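Local atomic coordinates of fumarylacetoacetate hydrolase (Burkholderia xenovorans, PDB entry 5TI1), a protein that probably hydrolyses fumarylacetoacetate to fumarate and acetoacetate, the last step of phenylalanine and tyrosine breakdown, with a bound magnesium ion. Residues Ala321-Thr329 with Thr340-His348. Numbering follows the deposited sequence.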
ATOM      1  N   ALA B 321      -9.800 -22.595  10.919  1.00 42.19           N
ATOM      2  CA  ALA B 321      -9.461 -21.727  12.035  1.00 41.75           C
ATOM      3  C   ALA B 321      -8.234 -22.271  12.752  1.00 44.33           C
ATOM      4  O   ALA B 321      -7.828 -23.420  12.554  1.00 47.20           O
ATOM      5  CB  ALA B 321     -10.630 -21.599  13.017  1.00 43.08           C
ATOM      6  N   PHE B 322      -7.637 -21.425  13.587  1.00 41.36           N
ATOM      7  CA  PHE B 322      -6.425 -21.789  14.299  1.00 41.60           C
ATOM      8  C   PHE B 322      -6.542 -21.361  15.753  1.00 48.34           C
ATOM      9  O   PHE B 322      -7.003 -20.257  16.060  1.00 47.15           O
ATOM     10  CB  PHE B 322      -5.190 -21.186  13.631  1.00 39.81           C
ATOM     11  CG  PHE B 322      -4.869 -21.819  12.303  1.00 39.50           C
ATOM     12  CD1 PHE B 322      -5.477 -21.372  11.142  1.00 38.52           C
ATOM     13  CD2 PHE B 322      -3.992 -22.890  12.224  1.00 46.07           C
ATOM     14  CE1 PHE B 322      -5.200 -21.971   9.919  1.00 38.92           C
ATOM     15  CE2 PHE B 322      -3.712 -23.498  10.998  1.00 44.77           C
ATOM     16  CZ  PHE B 322      -4.321 -23.041   9.851  1.00 39.11           C
ATOM     17  N   ASP B 323      -6.138 -22.267  16.638  1.00 43.71           N
ATOM     18  CA  ASP B 323      -6.267 -22.112  18.088  1.00 49.37           C
ATOM     19  C   ASP B 323      -5.026 -21.379  18.591  1.00 43.55           C
ATOM     20  O   ASP B 323      -4.021 -21.990  18.955  1.00 47.42           O
ATOM     21  CB  ASP B 323      -6.441 -23.484  18.726  1.00 46.98           C
ATOM     22  CG  ASP B 323      -6.664 -23.424  20.219  1.00 54.79           C
ATOM     23  OD1 ASP B 323      -6.665 -22.323  20.811  1.00 47.36           O
ATOM     24  OD2 ASP B 323      -6.836 -24.509  20.807  1.00 54.54           O
ATOM     25  N   ILE B 324      -5.093 -20.048  18.586  1.00 42.04           N
ATOM     26  CA  ILE B 324      -3.978 -19.180  18.975  1.00 40.81           C
ATOM     27  C   ILE B 324      -4.443 -18.361  20.167  1.00 48.73           C
ATOM     28  O   ILE B 324      -5.312 -17.491  20.027  1.00 40.48           O
ATOM     29  CB  ILE B 324      -3.515 -18.254  17.845  1.00 38.77           C
ATOM     30  CG1 ILE B 324      -3.330 -19.004  16.523  1.00 38.54           C
ATOM     31  CG2 ILE B 324      -2.211 -17.586  18.231  1.00 44.94           C
ATOM     32  CD1 ILE B 324      -2.800 -18.100  15.399  1.00 36.60           C
ATOM     33  N   THR B 325      -3.886 -18.651  21.340  1.00 42.01           N
ATOM     34  CA  THR B 325      -4.162 -17.855  22.526  1.00 42.22           C
ATOM     35  C   THR B 325      -3.476 -16.501  22.382  1.00 48.19           C
ATOM     36  O   THR B 325      -2.296 -16.432  22.032  1.00 39.44           O
ATOM     37  CB  THR B 325      -3.671 -18.582  23.783  1.00 43.80           C
ATOM     38  OG1 THR B 325      -4.466 -19.754  23.998  1.00 45.73           O
ATOM     39  CG2 THR B 325      -3.778 -17.689  25.009  1.00 43.89           C
ATOM     40  N   LEU B 326      -4.223 -15.425  22.620  1.00 39.82           N
ATOM     41  CA  LEU B 326      -3.705 -14.065  22.519  1.00 38.42           C
ATOM     42  C   LEU B 326      -3.941 -13.305  23.820  1.00 43.47           C
ATOM     43  O   LEU B 326      -4.975 -13.483  24.475  1.00 39.88           O
ATOM     44  CB  LEU B 326      -4.366 -13.324  21.352  1.00 40.95           C
ATOM     45  CG  LEU B 326      -4.243 -13.963  19.970  1.00 41.11           C
ATOM     46  CD1 LEU B 326      -5.236 -13.328  19.016  1.00 42.79           C
ATOM     47  CD2 LEU B 326      -2.837 -13.843  19.414  1.00 38.29           C
ATOM     48  N   GLU B 327      -2.978 -12.450  24.185  1.00 37.64           N
ATOM     49  CA  GLU B 327      -3.060 -11.632  25.386  1.00 41.45           C
ATOM     50  C   GLU B 327      -2.463 -10.263  25.103  1.00 39.75           C
ATOM     51  O   GLU B 327      -1.588 -10.109  24.249  1.00 35.06           O
ATOM     52  CB  GLU B 327      -2.321 -12.259  26.586  1.00 41.10           C
ATOM     53  CG  GLU B 327      -2.810 -13.651  26.964  1.00 56.22           C
ATOM     54  CD  GLU B 327      -2.291 -14.120  28.319  1.00 61.21           C
ATOM     55  OE1 GLU B 327      -1.542 -13.360  28.966  1.00 53.72           O
ATOM     56  OE2 GLU B 327      -2.636 -15.251  28.731  1.00 61.02           O
ATOM     57  N   VAL B 328      -2.941  -9.266  25.833  1.00 36.29           N
ATOM     58  CA  VAL B 328      -2.403  -7.918  25.747  1.00 34.95           C
ATOM     59  C   VAL B 328      -2.155  -7.441  27.167  1.00 35.58           C
ATOM     60  O   VAL B 328      -2.992  -7.651  28.052  1.00 37.01           O
ATOM     61  CB  VAL B 328      -3.346  -6.961  24.989  1.00 37.58           C
ATOM     62  CG1 VAL B 328      -2.805  -5.524  24.998  1.00 37.22           C
ATOM     63  CG2 VAL B 328      -3.575  -7.459  23.534  1.00 33.60           C
ATOM     64  N   THR B 329      -0.997  -6.839  27.395  1.00 42.31           N
ATOM     65  CA  THR B 329      -0.724  -6.176  28.657  1.00 41.99           C
ATOM     66  C   THR B 329      -0.498  -4.694  28.404  1.00 37.99           C
ATOM     67  O   THR B 329      -0.097  -4.279  27.306  1.00 32.66           O
ATOM     68  CB  THR B 329       0.482  -6.795  29.391  1.00 40.78           C
ATOM     69  OG1 THR B 329       1.683  -6.556  28.652  1.00 37.85           O
ATOM     70  CG2 THR B 329       0.282  -8.306  29.577  1.00 37.02           C
ATOM     71  N   THR B 340      -2.416  -7.337  32.609  1.00 40.19           N
ATOM     72  CA  THR B 340      -3.127  -7.894  31.460  1.00 45.31           C
ATOM     73  C   THR B 340      -4.495  -7.234  31.333  1.00 40.24           C
ATOM     74  O   THR B 340      -5.211  -7.066  32.322  1.00 41.46           O
ATOM     75  CB  THR B 340      -3.268  -9.410  31.595  1.00 50.90           C
ATOM     76  OG1 THR B 340      -1.967 -10.011  31.678  1.00 50.39           O
ATOM     77  CG2 THR B 340      -3.998  -9.978  30.386  1.00 41.23           C
ATOM     78  N   ILE B 341      -4.845  -6.813  30.123  1.00 39.13           N
ATOM     79  CA  ILE B 341      -6.111  -6.129  29.896  1.00 42.66           C
ATOM     80  C   ILE B 341      -7.072  -6.934  29.032  1.00 44.16           C
ATOM     81  O   ILE B 341      -8.273  -6.613  29.012  1.00 40.50           O
ATOM     82  CB  ILE B 341      -5.895  -4.732  29.283  1.00 37.79           C
ATOM     83  CG1 ILE B 341      -5.228  -4.846  27.903  1.00 37.43           C
ATOM     84  CG2 ILE B 341      -5.111  -3.851  30.266  1.00 37.55           C
ATOM     85  CD1 ILE B 341      -5.362  -3.593  27.047  1.00 39.20           C
ATOM     86  N   THR B 342      -6.598  -7.951  28.317  1.00 41.41           N
ATOM     87  CA  THR B 342      -7.517  -8.841  27.626  1.00 42.99           C
ATOM     88  C   THR B 342      -6.824 -10.169  27.350  1.00 45.67           C
ATOM     89  O   THR B 342      -5.593 -10.240  27.290  1.00 39.78           O
ATOM     90  CB  THR B 342      -8.040  -8.208  26.330  1.00 42.06           C
ATOM     91  OG1 THR B 342      -9.122  -8.996  25.820  1.00 42.64           O
ATOM     92  CG2 THR B 342      -6.930  -8.084  25.283  1.00 37.44           C
ATOM     93  N   ARG B 343      -7.636 -11.224  27.228  1.00 41.93           N
ATOM     94  CA  ARG B 343      -7.184 -12.549  26.814  1.00 42.39           C
ATOM     95  C   ARG B 343      -8.235 -13.104  25.862  1.00 42.82           C
ATOM     96  O   ARG B 343      -9.408 -13.175  26.230  1.00 44.08           O
ATOM     97  CB  ARG B 343      -7.011 -13.495  28.012  1.00 45.57           C
ATOM     98  CG  ARG B 343      -6.033 -13.036  29.095  1.00 46.79           C
ATOM     99  CD  ARG B 343      -6.145 -13.930  30.350  1.00 46.12           C
ATOM    100  NE  ARG B 343      -5.123 -13.612  31.348  1.00 74.97           N
ATOM    101  CZ  ARG B 343      -5.205 -12.612  32.226  1.00 73.97           C
ATOM    102  NH1 ARG B 343      -6.266 -11.812  32.236  1.00 79.09           N
ATOM    103  NH2 ARG B 343      -4.219 -12.398  33.093  1.00 65.12           N
ATOM    104  N   THR B 344      -7.837 -13.474  24.649  1.00 41.85           N
ATOM    105  CA  THR B 344      -8.805 -14.006  23.690  1.00 48.94           C
ATOM    106  C   THR B 344      -8.122 -15.077  22.839  1.00 48.70           C
ATOM    107  O   THR B 344      -7.084 -15.625  23.224  1.00 42.19           O
ATOM    108  CB  THR B 344      -9.413 -12.872  22.847  1.00 52.91           C
ATOM    109  OG1 THR B 344     -10.482 -13.394  22.047  1.00 41.65           O
ATOM    110  CG2 THR B 344      -8.370 -12.258  21.931  1.00 39.01           C
ATOM    111  N   ASN B 345      -8.718 -15.387  21.684  1.00 45.54           N
ATOM    112  CA  ASN B 345      -8.224 -16.439  20.808  1.00 41.81           C
ATOM    113  C   ASN B 345      -8.560 -16.094  19.365  1.00 40.59           C
ATOM    114  O   ASN B 345      -9.657 -15.614  19.074  1.00 41.57           O
ATOM    115  CB  ASN B 345      -8.827 -17.811  21.170  1.00 47.54           C
ATOM    116  CG  ASN B 345      -8.024 -18.971  20.596  1.00 44.13           C
ATOM    117  OD1 ASN B 345      -7.947 -19.151  19.377  1.00 43.31           O
ATOM    118  ND2 ASN B 345      -7.403 -19.754  21.478  1.00 45.32           N
ATOM    119  N   PHE B 346      -7.606 -16.348  18.469  1.00 39.53           N
ATOM    120  CA  PHE B 346      -7.819 -16.142  17.041  1.00 38.43           C
ATOM    121  C   PHE B 346      -8.911 -17.059  16.476  1.00 44.22           C
ATOM    122  O   PHE B 346      -9.516 -16.735  15.449  1.00 41.16           O
ATOM    123  CB  PHE B 346      -6.477 -16.347  16.329  1.00 37.31           C
ATOM    124  CG  PHE B 346      -6.515 -16.133  14.837  1.00 38.70           C
ATOM    125  CD1 PHE B 346      -6.799 -14.890  14.303  1.00 34.81           C
ATOM    126  CD2 PHE B 346      -6.213 -17.177  13.970  1.00 40.32           C
ATOM    127  CE1 PHE B 346      -6.802 -14.692  12.914  1.00 33.76           C
ATOM    128  CE2 PHE B 346      -6.215 -16.987  12.588  1.00 45.20           C
ATOM    129  CZ  PHE B 346      -6.504 -15.745  12.059  1.00 33.98           C
ATOM    130  N   LYS B 347      -9.218 -18.171  17.146  1.00 41.43           N
ATOM    131  CA  LYS B 347     -10.194 -19.113  16.603  1.00 42.73           C
ATOM    132  C   LYS B 347     -11.602 -18.536  16.504  1.00 48.35           C
ATOM    133  O   LYS B 347     -12.435 -19.131  15.818  1.00 49.68           O
ATOM    134  CB  LYS B 347     -10.234 -20.391  17.447  1.00 44.73           C
ATOM    135  CG  LYS B 347     -10.887 -20.241  18.805  1.00 46.11           C
ATOM    136  CD  LYS B 347     -10.664 -21.496  19.630  1.00 48.04           C
ATOM    137  CE  LYS B 347     -11.242 -21.363  21.032  1.00 49.50           C
ATOM    138  NZ  LYS B 347     -11.331 -22.683  21.706  1.00 55.38           N
ATOM    139  N   HIS B 348     -11.884 -17.390  17.135  1.00 42.63           N
ATOM    140  CA  HIS B 348     -13.236 -16.836  17.137  1.00 43.22           C
ATOM    141  C   HIS B 348     -13.582 -16.037  15.883  1.00 41.86           C
ATOM    142  O   HIS B 348     -14.741 -15.633  15.729  1.00 42.43           O
ATOM    143  CB  HIS B 348     -13.432 -15.945  18.359  1.00 43.50           C
ATOM    144  CG  HIS B 348     -13.249 -16.668  19.651  1.00 48.60           C
ATOM    145  ND1 HIS B 348     -13.902 -17.847  19.934  1.00 46.99           N
ATOM    146  CD2 HIS B 348     -12.483 -16.390  20.733  1.00 50.57           C
ATOM    147  CE1 HIS B 348     -13.553 -18.262  21.138  1.00 52.00           C
ATOM    148  NE2 HIS B 348     -12.691 -17.396  21.644  1.00 54.21           N
TER
HETATM  149  O   HOH W   1      -9.158 -18.768  13.305  1.00 30.81           O
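Asn345 and Asp323 meet at the open end of an antiparallel beta hairpin, strand 321-331 with strand 339-345, in the C-terminal domain of the FAH family. With CG anti to the backbone N (chi1 -162°), the amide of Asn345 reaches across to the Asp323-Ile324 break in strand 321-331. Asn345 ND2 gives a hydrogen bond of 2.8 Å to Asp323 OD1, approached nearly end-on to the C-O bond, the amide and carboxylate planes turned 42° apart. Asn345 OD1 closes an Asx turn by accepting from Lys347 N at 2.7 Å and takes a weak bond from Ile324 N, so both ends of the amide are held where strand 339-345 gives way to a 3-10 turn. On the other face of the hairpin Phe346 lies side by side with Ile324, Ile324 CD1 3.8 Å from Phe346 CD2; Leu326 CD1 approaches Phe346 CB, and Thr229 and Ile378 also touch the phenylalanine. Farther along this face, Val328 CG2 and Thr342 CG2 meet at 3.8 Å, while Ile225 and Leu227 of strand 223-233, which carries two magnesium ligands, pack against the valine. Between Val328 and Thr329 a beta bulge shifts the pairing by one residue. Back on the Asn345 face, Glu327 OE2 and Arg343 NE form a long salt bridge of 4.0 Å, carboxylate and guanidinium planes 66° apart, and Thr340 CG2 lies over the centre of the Arg343 guanidinium, 3.3 Å above its plane.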